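Local atomic coordinates of chorismate synthase (Aquifex aeolicus, PDB entry 1Q1L), a protein that catalyses the last step of chorismate biosynthesis, eliminating phosphate from 5-enolpyruvylshikimate-3-phosphate to give chorismate with the help of reduced FMN. Residues A[164-169]-A[176-181]; A[192-197]-A[201-206]; A[233-238]-A[365-370]. All coordinates share one frame; numbering follows the deposited sequence.

Contact 1: A[164-169]-A[176-181]; sequences GSFVVS and EELKDK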
loop_
_atom_site.group_PDB
_atom_site.type_symbol
_atom_site.label_atom_id
_atom_site.label_comp_id
_atom_site.label_asym_id
_atom_site.label_seq_id
_atom_site.Cartn_x
_atom_site.Cartn_y
_atom_site.Cartn_z
ATOM N N GLY A 164 21.953 -16.638 6.643
ATOM C CA GLY A 164 23.335 -16.709 6.220
ATOM C C GLY A 164 23.387 -16.982 4.743
ATOM O O GLY A 164 22.339 -17.129 4.110
ATOM N N SER A 165 24.597 -17.068 4.194
ATOM C CA SER A 165 24.765 -17.321 2.773
ATOM C C SER A 165 26.207 -17.687 2.437
ATOM O O SER A 165 27.080 -17.717 3.303
ATOM C CB SER A 165 24.370 -16.081 1.969
ATOM O OG SER A 165 25.269 -15.014 2.221
ATOM N N PHE A 166 26.442 -17.962 1.163
ATOM C CA PHE A 166 27.776 -18.313 0.689
ATOM C C PHE A 166 27.757 -18.407 -0.821
ATOM O O PHE A 166 26.731 -18.738 -1.414
ATOM C CB PHE A 166 28.235 -19.640 1.313
ATOM C CG PHE A 166 27.209 -20.731 1.245
ATOM C CD1 PHE A 166 27.009 -21.446 0.070
ATOM C CD2 PHE A 166 26.413 -21.016 2.348
ATOM C CE1 PHE A 166 26.023 -22.429 -0.002
ATOM C CE2 PHE A 166 25.426 -21.993 2.284
ATOM C CZ PHE A 166 25.233 -22.699 1.110
ATOM N N VAL A 167 28.890 -18.103 -1.444
ATOM C CA VAL A 167 29.005 -18.147 -2.896
ATOM C C VAL A 167 29.195 -19.586 -3.370
ATOM O O VAL A 167 29.917 -20.360 -2.746
ATOM C CB VAL A 167 30.198 -17.290 -3.367
ATOM C CG1 VAL A 167 30.333 -17.361 -4.879
ATOM C CG2 VAL A 167 30.005 -15.850 -2.916
ATOM N N VAL A 168 28.544 -19.945 -4.474
ATOM C CA VAL A 168 28.657 -21.297 -5.005
ATOM C C VAL A 168 29.317 -21.338 -6.382
ATOM O O VAL A 168 29.661 -22.411 -6.882
ATOM C CB VAL A 168 27.279 -21.981 -5.090
ATOM C CG1 VAL A 168 26.656 -22.057 -3.708
ATOM C CG2 VAL A 168 26.380 -21.224 -6.041
ATOM N N SER A 169 29.492 -20.169 -6.990
ATOM C CA SER A 169 30.124 -20.088 -8.301
ATOM C C SER A 169 30.489 -18.658 -8.667
ATOM O O SER A 169 29.758 -17.717 -8.352
ATOM C CB SER A 169 29.198 -20.665 -9.378
ATOM O OG SER A 169 28.062 -19.840 -9.575
ATOM N N GLU A 176 32.421 -27.277 -6.626
ATOM C CA GLU A 176 31.975 -28.632 -6.923
ATOM C C GLU A 176 31.426 -29.423 -5.745
ATOM O O GLU A 176 30.533 -30.247 -5.917
ATOM C CB GLU A 176 33.117 -29.402 -7.587
ATOM C CG GLU A 176 33.659 -28.708 -8.832
ATOM C CD GLU A 176 32.608 -28.533 -9.920
ATOM O OE1 GLU A 176 32.923 -27.905 -10.952
ATOM O OE2 GLU A 176 31.471 -29.026 -9.753
ATOM N N GLU A 177 31.951 -29.176 -4.550
ATOM C CA GLU A 177 31.477 -29.885 -3.371
ATOM C C GLU A 177 29.999 -29.630 -3.088
ATOM O O GLU A 177 29.362 -30.404 -2.376
ATOM C CB GLU A 177 32.286 -29.483 -2.132
ATOM C CG GLU A 177 33.754 -29.860 -2.191
ATOM C CD GLU A 177 34.610 -28.792 -2.833
ATOM O OE1 GLU A 177 34.140 -28.135 -3.785
ATOM O OE2 GLU A 177 35.763 -28.617 -2.386
ATOM N N LEU A 178 29.448 -28.559 -3.652
ATOM C CA LEU A 178 28.049 -28.215 -3.395
ATOM C C LEU A 178 27.057 -28.544 -4.504
ATOM O O LEU A 178 25.924 -28.064 -4.478
ATOM C CB LEU A 178 27.943 -26.725 -3.054
ATOM C CG LEU A 178 28.881 -26.252 -1.939
ATOM C CD1 LEU A 178 28.726 -24.748 -1.726
ATOM C CD2 LEU A 178 28.569 -27.012 -0.664
ATOM N N LYS A 179 27.470 -29.358 -5.469
ATOM C CA LYS A 179 26.588 -29.732 -6.573
ATOM C C LYS A 179 25.421 -30.587 -6.073
ATOM O O LYS A 179 24.315 -30.510 -6.600
ATOM C CB LYS A 179 27.376 -30.495 -7.643
ATOM C CG LYS A 179 28.556 -29.730 -8.234
ATOM C CD LYS A 179 28.264 -29.227 -9.643
ATOM C CE LYS A 179 27.458 -27.941 -9.640
ATOM N NZ LYS A 179 28.263 -26.800 -9.125
ATOM N N ASP A 180 25.676 -31.416 -5.066
ATOM C CA ASP A 180 24.637 -32.261 -4.478
ATOM C C ASP A 180 23.910 -31.350 -3.481
ATOM O O ASP A 180 24.505 -30.893 -2.511
ATOM C CB ASP A 180 25.288 -33.448 -3.757
ATOM C CG ASP A 180 24.275 -34.366 -3.090
ATOM O OD1 ASP A 180 24.680 -35.462 -2.650
ATOM O OD2 ASP A 180 23.082 -34.000 -2.995
ATOM N N LYS A 181 22.629 -31.089 -3.722
ATOM C CA LYS A 181 21.860 -30.181 -2.866
ATOM C C LYS A 181 21.137 -30.781 -1.666
ATOM O O LYS A 181 20.190 -30.187 -1.145
ATOM C CB LYS A 181 20.854 -29.407 -3.720
ATOM C CG LYS A 181 21.488 -28.607 -4.838
ATOM C CD LYS A 181 22.549 -27.654 -4.302
ATOM C CE LYS A 181 23.188 -26.858 -5.423
ATOM N NZ LYS A 181 24.249 -25.965 -4.891
HETATM O O HOH W 1 28.590 -24.974 -6.932
#
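Strand 162-170, in the antiparallel sheet that also contains strand 229-236, meets the loop after hairpin strand 173-174 through Phe166, Val168 and Leu178, all buried. Leu178 does the touching with a single methyl, CD1, which reaches CG1 of Val168 at 3.9 Å and CE1 of Phe166 at 4.0 Å. The methyl stands obliquely to the Phe166 ring, while the Val168 and Leu178 side chains cross at about a right angle. With CG between its backbone N and carbonyl carbon (chi1 48°), Phe166 brings ring atoms CD1 and CE1 to this methyl, and the ring also packs edge-to-face with Tyr193 of helix 187-197. A polar fringe borders the apolar patch. One water donates to Val168 O (2.8 Å) and accepts from Lys179 NZ (2.9 Å), bridging strand and loop. Lys181 folds back over its own turn and gives Leu178 O a hydrogen bond from NZ, 2.7 Å long, with the donor tilted 29° from the carbonyl plane; NZ also hydrogen-bonds with Tyr183 OH, and its salt bridge to Glu232 OE2 fastens the loop to strand 229-236. Val168 and Ser169 both face Val230, the classic beta bulge, here near the end of a strand on which Leu178 packs against Phe166 and Val168.

Contact 2: A[192-197]-A[201-206]; sequences SYHEKA and ELRIPF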
loop_
_atom_site.group_PDB
_atom_site.type_symbol
_atom_site.label_atom_id
_atom_site.label_comp_id
_atom_site.label_asym_id
_atom_site.label_seq_id
_atom_site.Cartn_x
_atom_site.Cartn_y
_atom_site.Cartn_z
ATOM N N SER A 192 27.319 -24.215 8.749
ATOM C CA SER A 192 28.730 -24.536 8.599
ATOM C C SER A 192 29.319 -23.823 7.388
ATOM O O SER A 192 30.387 -23.211 7.471
ATOM C CB SER A 192 28.901 -26.052 8.442
ATOM O OG SER A 192 30.222 -26.385 8.061
ATOM N N TYR A 193 28.623 -23.908 6.259
ATOM C CA TYR A 193 29.092 -23.270 5.039
ATOM C C TYR A 193 29.153 -21.755 5.183
ATOM O O TYR A 193 30.049 -21.108 4.644
ATOM C CB TYR A 193 28.190 -23.647 3.858
ATOM C CG TYR A 193 28.242 -25.116 3.491
ATOM C CD1 TYR A 193 29.430 -25.842 3.610
ATOM C CD2 TYR A 193 27.120 -25.771 2.990
ATOM C CE1 TYR A 193 29.497 -27.184 3.233
ATOM C CE2 TYR A 193 27.175 -27.112 2.610
ATOM C CZ TYR A 193 28.367 -27.809 2.733
ATOM O OH TYR A 193 28.437 -29.123 2.339
ATOM N N HIS A 194 28.197 -21.183 5.910
ATOM C CA HIS A 194 28.189 -19.743 6.111
ATOM C C HIS A 194 29.385 -19.334 6.963
ATOM O O HIS A 194 30.061 -18.345 6.669
ATOM C CB HIS A 194 26.888 -19.301 6.791
ATOM C CG HIS A 194 26.874 -17.854 7.173
ATOM N ND1 HIS A 194 27.241 -17.411 8.426
ATOM C CD2 HIS A 194 26.575 -16.748 6.454
ATOM C CE1 HIS A 194 27.172 -16.093 8.461
ATOM N NE2 HIS A 194 26.771 -15.665 7.277
ATOM N N GLU A 195 29.648 -20.102 8.016
ATOM C CA GLU A 195 30.767 -19.805 8.902
ATOM C C GLU A 195 32.084 -19.839 8.134
ATOM O O GLU A 195 32.931 -18.967 8.315
ATOM C CB GLU A 195 30.815 -20.803 10.060
ATOM C CG GLU A 195 29.683 -20.660 11.064
ATOM C CD GLU A 195 29.760 -19.362 11.848
ATOM O OE1 GLU A 195 30.791 -19.133 12.517
ATOM O OE2 GLU A 195 28.790 -18.568 11.797
ATOM N N LYS A 196 32.258 -20.834 7.272
ATOM C CA LYS A 196 33.488 -20.927 6.494
ATOM C C LYS A 196 33.563 -19.793 5.478
ATOM O O LYS A 196 34.629 -19.225 5.250
ATOM C CB LYS A 196 33.588 -22.290 5.794
ATOM C CG LYS A 196 33.977 -23.427 6.739
ATOM C CD LYS A 196 34.187 -24.752 6.009
ATOM C CE LYS A 196 32.868 -25.380 5.571
ATOM N NZ LYS A 196 33.066 -26.698 4.895
ATOM N N ALA A 197 32.428 -19.454 4.874
ATOM C CA ALA A 197 32.398 -18.370 3.903
ATOM C C ALA A 197 32.937 -17.098 4.551
ATOM O O ALA A 197 33.573 -16.272 3.893
ATOM C CB ALA A 197 30.980 -18.144 3.414
ATOM N N GLU A 201 37.900 -14.963 1.309
ATOM C CA GLU A 201 38.028 -13.640 0.722
ATOM C C GLU A 201 36.979 -13.477 -0.373
ATOM O O GLU A 201 36.741 -12.372 -0.856
ATOM C CB GLU A 201 39.435 -13.467 0.144
ATOM C CG GLU A 201 39.767 -12.047 -0.264
ATOM C CD GLU A 201 41.228 -11.882 -0.636
ATOM O OE1 GLU A 201 41.682 -12.570 -1.574
ATOM O OE2 GLU A 201 41.923 -11.066 0.009
ATOM N N LEU A 202 36.353 -14.590 -0.750
ATOM C CA LEU A 202 35.323 -14.600 -1.785
ATOM C C LEU A 202 34.024 -15.189 -1.233
ATOM O O LEU A 202 33.081 -15.458 -1.979
ATOM C CB LEU A 202 35.790 -15.433 -2.981
ATOM C CG LEU A 202 37.035 -14.943 -3.731
ATOM C CD1 LEU A 202 37.578 -16.068 -4.593
ATOM C CD2 LEU A 202 36.691 -13.723 -4.581
ATOM N N ARG A 203 33.989 -15.396 0.079
ATOM C CA ARG A 203 32.820 -15.950 0.752
ATOM C C ARG A 203 32.396 -17.311 0.200
ATOM O O ARG A 203 31.198 -17.618 0.127
ATOM C CB ARG A 203 31.641 -14.969 0.685
ATOM C CG ARG A 203 31.824 -13.663 1.480
ATOM C CD ARG A 203 30.822 -13.589 2.631
ATOM N NE ARG A 203 29.509 -13.982 2.146
ATOM C CZ ARG A 203 28.667 -14.779 2.786
ATOM N NH1 ARG A 203 28.971 -15.287 3.973
ATOM N NH2 ARG A 203 27.524 -15.103 2.209
ATOM N N ILE A 204 33.373 -18.120 -0.205
ATOM C CA ILE A 204 33.079 -19.464 -0.688
ATOM C C ILE A 204 33.181 -20.389 0.527
ATOM O O ILE A 204 33.992 -20.162 1.422
ATOM C CB ILE A 204 34.063 -19.921 -1.797
ATOM C CG1 ILE A 204 35.505 -19.664 -1.364
ATOM C CG2 ILE A 204 33.747 -19.203 -3.099
ATOM C CD1 ILE A 204 36.536 -20.141 -2.378
ATOM N N PRO A 205 32.343 -21.434 0.582
ATOM C CA PRO A 205 32.300 -22.408 1.675
ATOM C C PRO A 205 33.600 -23.165 1.979
ATOM O O PRO A 205 33.698 -23.825 3.008
ATOM C CB PRO A 205 31.186 -23.359 1.240
ATOM C CG PRO A 205 30.336 -22.526 0.367
ATOM C CD PRO A 205 31.335 -21.764 -0.435
ATOM N N PHE A 206 34.584 -23.086 1.089
ATOM C CA PHE A 206 35.852 -23.784 1.303
ATOM C C PHE A 206 37.028 -22.844 1.065
ATOM O O PHE A 206 37.591 -22.804 -0.028
ATOM C CB PHE A 206 35.948 -24.998 0.372
ATOM C CG PHE A 206 34.800 -25.959 0.517
ATOM C CD1 PHE A 206 33.574 -25.697 -0.085
ATOM C CD2 PHE A 206 34.930 -27.107 1.291
ATOM C CE1 PHE A 206 32.495 -26.559 0.084
ATOM C CE2 PHE A 206 33.856 -27.977 1.465
ATOM C CZ PHE A 206 32.635 -27.701 0.861
#
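Ala197, at the end of helix 187-197, lies against Arg203 and Pro205 of the chain that has just turned back under it, and the CA atoms of Ala197 and Arg203 are the closest CA pair of the two segments. Two CA-H...O contacts join them: Arg203 CA approaches Ala197 O at 3.2 Å, almost straight at the hydrogen (176°), and Ala197 CA approaches Ile204 O at 3.5 Å. Arg203 has backbone angles of the left-handed helical region, which suits the tight reversal.

The apolar part is made by Tyr193, whose CD1 lies 3.9 Å from CB of Pro205. Its CE1 reaches CZ of Phe206 at 4.0 Å, and the two side chains run side by side, pointing the same way, with ring planes at 47°.

Charge meets ring at Lys196. Its chain bends at chi3 (-74°) and runs close past Pro205 O, to which NZ makes no hydrogen bond; NZ instead forms an off-centre cation-pi contact with Phe206, 4.3 Å from the ring centroid. On the other flank, NH1 of Arg203 lies 3.5 Å from CB of Ala197 and 3.7 Å from CD2 of His194, the imidazole carbon being near the guanidinium plane at its edge. The guanidinium is held mainly from outside, by a salt bridge to Glu198 and a hydrogen bond from NH2 to Ser360, and the side chain of Arg203 lies about 9 Å from that of Arg47, a predicted NADP(+)-binding residue.

Ser200 OG accepts from the backbone N of Ile204 and from that of Leu202, the latter bond forming an ST turn. With this turn at its start, the loop after helix 187-197 doubles back along the last turn of the helix.

Contact 3: A[233-238]-A[365-370]; sequences VFALNV and AMLAIV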
loop_
_atom_site.group_PDB
_atom_site.type_symbol
_atom_site.label_atom_id
_atom_site.label_comp_id
_atom_site.label_asym_id
_atom_site.label_seq_id
_atom_site.Cartn_x
_atom_site.Cartn_y
_atom_site.Cartn_z
ATOM N N VAL A 233 21.272 -18.190 -0.285
ATOM C CA VAL A 233 20.959 -17.518 0.967
ATOM C C VAL A 233 19.987 -18.417 1.691
ATOM O O VAL A 233 19.091 -18.984 1.072
ATOM C CB VAL A 233 20.265 -16.154 0.723
ATOM C CG1 VAL A 233 20.143 -15.389 2.040
ATOM C CG2 VAL A 233 21.038 -15.358 -0.289
ATOM N N PHE A 234 20.153 -18.556 2.997
ATOM C CA PHE A 234 19.258 -19.408 3.756
ATOM C C PHE A 234 18.849 -18.747 5.058
ATOM O O PHE A 234 19.497 -17.806 5.529
ATOM C CB PHE A 234 19.940 -20.746 4.063
ATOM C CG PHE A 234 21.108 -20.625 5.002
ATOM C CD1 PHE A 234 20.912 -20.610 6.376
ATOM C CD2 PHE A 234 22.401 -20.476 4.511
ATOM C CE1 PHE A 234 21.989 -20.444 7.250
ATOM C CE2 PHE A 234 23.473 -20.311 5.371
ATOM C CZ PHE A 234 23.268 -20.296 6.745
ATOM N N ALA A 235 17.760 -19.249 5.626
ATOM C CA ALA A 235 17.248 -18.781 6.905
ATOM C C ALA A 235 16.870 -20.047 7.655
ATOM O O ALA A 235 16.168 -20.906 7.114
ATOM C CB ALA A 235 16.022 -17.894 6.706
ATOM N N LEU A 236 17.345 -20.167 8.892
ATOM C CA LEU A 236 17.074 -21.341 9.710
ATOM C C LEU A 236 16.086 -21.067 10.838
ATOM O O LEU A 236 16.004 -19.952 11.353
ATOM C CB LEU A 236 18.377 -21.870 10.318
ATOM C CG LEU A 236 19.514 -22.195 9.345
ATOM C CD1 LEU A 236 20.719 -22.716 10.104
ATOM C CD2 LEU A 236 19.031 -23.223 8.336
ATOM N N ASN A 237 15.340 -22.108 11.205
ATOM C CA ASN A 237 14.359 -22.059 12.285
ATOM C C ASN A 237 13.143 -21.184 12.029
ATOM O O ASN A 237 12.563 -20.622 12.961
ATOM C CB ASN A 237 15.037 -21.629 13.587
ATOM C CG ASN A 237 16.163 -22.564 13.985
ATOM O OD1 ASN A 237 15.986 -23.779 14.011
ATOM N ND2 ASN A 237 17.329 -22.000 14.296
ATOM N N VAL A 238 12.754 -21.064 10.765
ATOM C CA VAL A 238 11.581 -20.282 10.421
ATOM C C VAL A 238 10.403 -21.235 10.588
ATOM O O VAL A 238 10.379 -22.317 10.004
ATOM C CB VAL A 238 11.646 -19.783 8.962
ATOM C CG1 VAL A 238 10.359 -19.047 8.596
ATOM C CG2 VAL A 238 12.847 -18.863 8.786
ATOM N N ALA A 365 20.456 -9.582 3.674
ATOM C CA ALA A 365 19.691 -8.432 4.144
ATOM C C ALA A 365 18.262 -8.454 3.600
ATOM O O ALA A 365 17.309 -8.225 4.339
ATOM C CB ALA A 365 20.392 -7.148 3.721
HETATM N N MSE A 366 18.117 -8.725 2.307
HETATM C CA MSE A 366 16.793 -8.760 1.682
HETATM C C MSE A 366 15.921 -9.876 2.254
HETATM O O MSE A 366 14.726 -9.682 2.505
HETATM C CB MSE A 366 16.927 -8.915 0.163
HETATM C CG MSE A 366 17.618 -7.736 -0.518
HETATM SE SE MSE A 366 16.900 -6.001 0.026
HETATM C CE MSE A 366 15.084 -6.237 -0.579
ATOM N N LEU A 367 16.518 -11.043 2.466
ATOM C CA LEU A 367 15.790 -12.166 3.030
ATOM C C LEU A 367 15.354 -11.866 4.465
ATOM O O LEU A 367 14.267 -12.251 4.876
ATOM C CB LEU A 367 16.647 -13.434 3.014
ATOM C CG LEU A 367 15.922 -14.648 3.607
ATOM C CD1 LEU A 367 14.638 -14.908 2.808
ATOM C CD2 LEU A 367 16.835 -15.882 3.570
ATOM N N ALA A 368 16.209 -11.190 5.229
ATOM C CA ALA A 368 15.880 -10.856 6.608
ATOM C C ALA A 368 14.710 -9.865 6.660
ATOM O O ALA A 368 13.873 -9.922 7.559
ATOM C CB ALA A 368 17.107 -10.268 7.315
ATOM N N ILE A 369 14.656 -8.964 5.689
ATOM C CA ILE A 369 13.580 -7.980 5.640
ATOM C C ILE A 369 12.249 -8.663 5.331
ATOM O O ILE A 369 11.236 -8.404 5.984
ATOM C CB ILE A 369 13.878 -6.904 4.577
ATOM C CG1 ILE A 369 15.093 -6.074 5.025
ATOM C CG2 ILE A 369 12.660 -5.975 4.395
ATOM C CD1 ILE A 369 15.536 -5.042 4.015
ATOM N N VAL A 370 12.262 -9.550 4.344
ATOM C CA VAL A 370 11.058 -10.271 3.954
ATOM C C VAL A 370 10.555 -11.138 5.095
ATOM O O VAL A 370 9.359 -11.150 5.404
ATOM C CB VAL A 370 11.321 -11.165 2.710
ATOM C CG1 VAL A 370 10.081 -11.994 2.373
ATOM C CG2 VAL A 370 11.678 -10.293 1.522
#
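Leu367 carries this contact, sending one methyl from helix 356-379 onto the face of strand 229-236 between Val233 and Ala235. With CG trans to its backbone N (chi1 180°), the side chain extends from the helix and brings CD2 to 3.7 Å from CG1 of Val233 and 3.8 Å from CB of Ala235. The same CD2 lies 3.8 Å from the carbonyl carbon of Phe234, so it rests on the strand backbone as well as on the two side chains flanking it. Val233 supplies its CG1 branch, which is trans to its own N (chi1 -172°); it and Leu367 slide past each other in opposite directions, and Leu367 CB is 4.1 Å from that methyl. Ala235, two residues on, offers its CB to CD2. Strand 233-236 and helix 365-370 run at 39°, their axes 8.9 Å apart at closest approach, and the side chains that touch are all apolar. Met260 of helix 252-261 touches both Val233 and Leu367. In this beta-alpha-beta sandwich, strands 162-170 and 317-323 lie on either side of strand 229-236, Ala368 touches Ile163 of strand 162-170, and Ala368 and Ile369 also face helix 142-157, so helix 356-379 lies among two helices and the sheet.

Overall arrangement
From the N terminus the three contacts follow in series, and none nests in or crosses another. Contact 1 closes a six-residue loop containing the short strand 173-174, and contact 2 closes three residues at the end of helix 187-197; contact 3 spans 126 residues, returning helix 356-379 to strand 229-236. Strand 162-170 ties them together: it hydrogen-bonds to 201-206 (Val167 N to Arg203 O, 2.8 Å) and to strand 229-236 (Gly164 O to Phe234 N, 2.8 Å) in the sheet. Contacts 1 and 2 have centres about 9 Å apart, while the centre of contact 3 lies about 17 Å from both. His194 touches Phe234, joining contacts 2 and 3 directly.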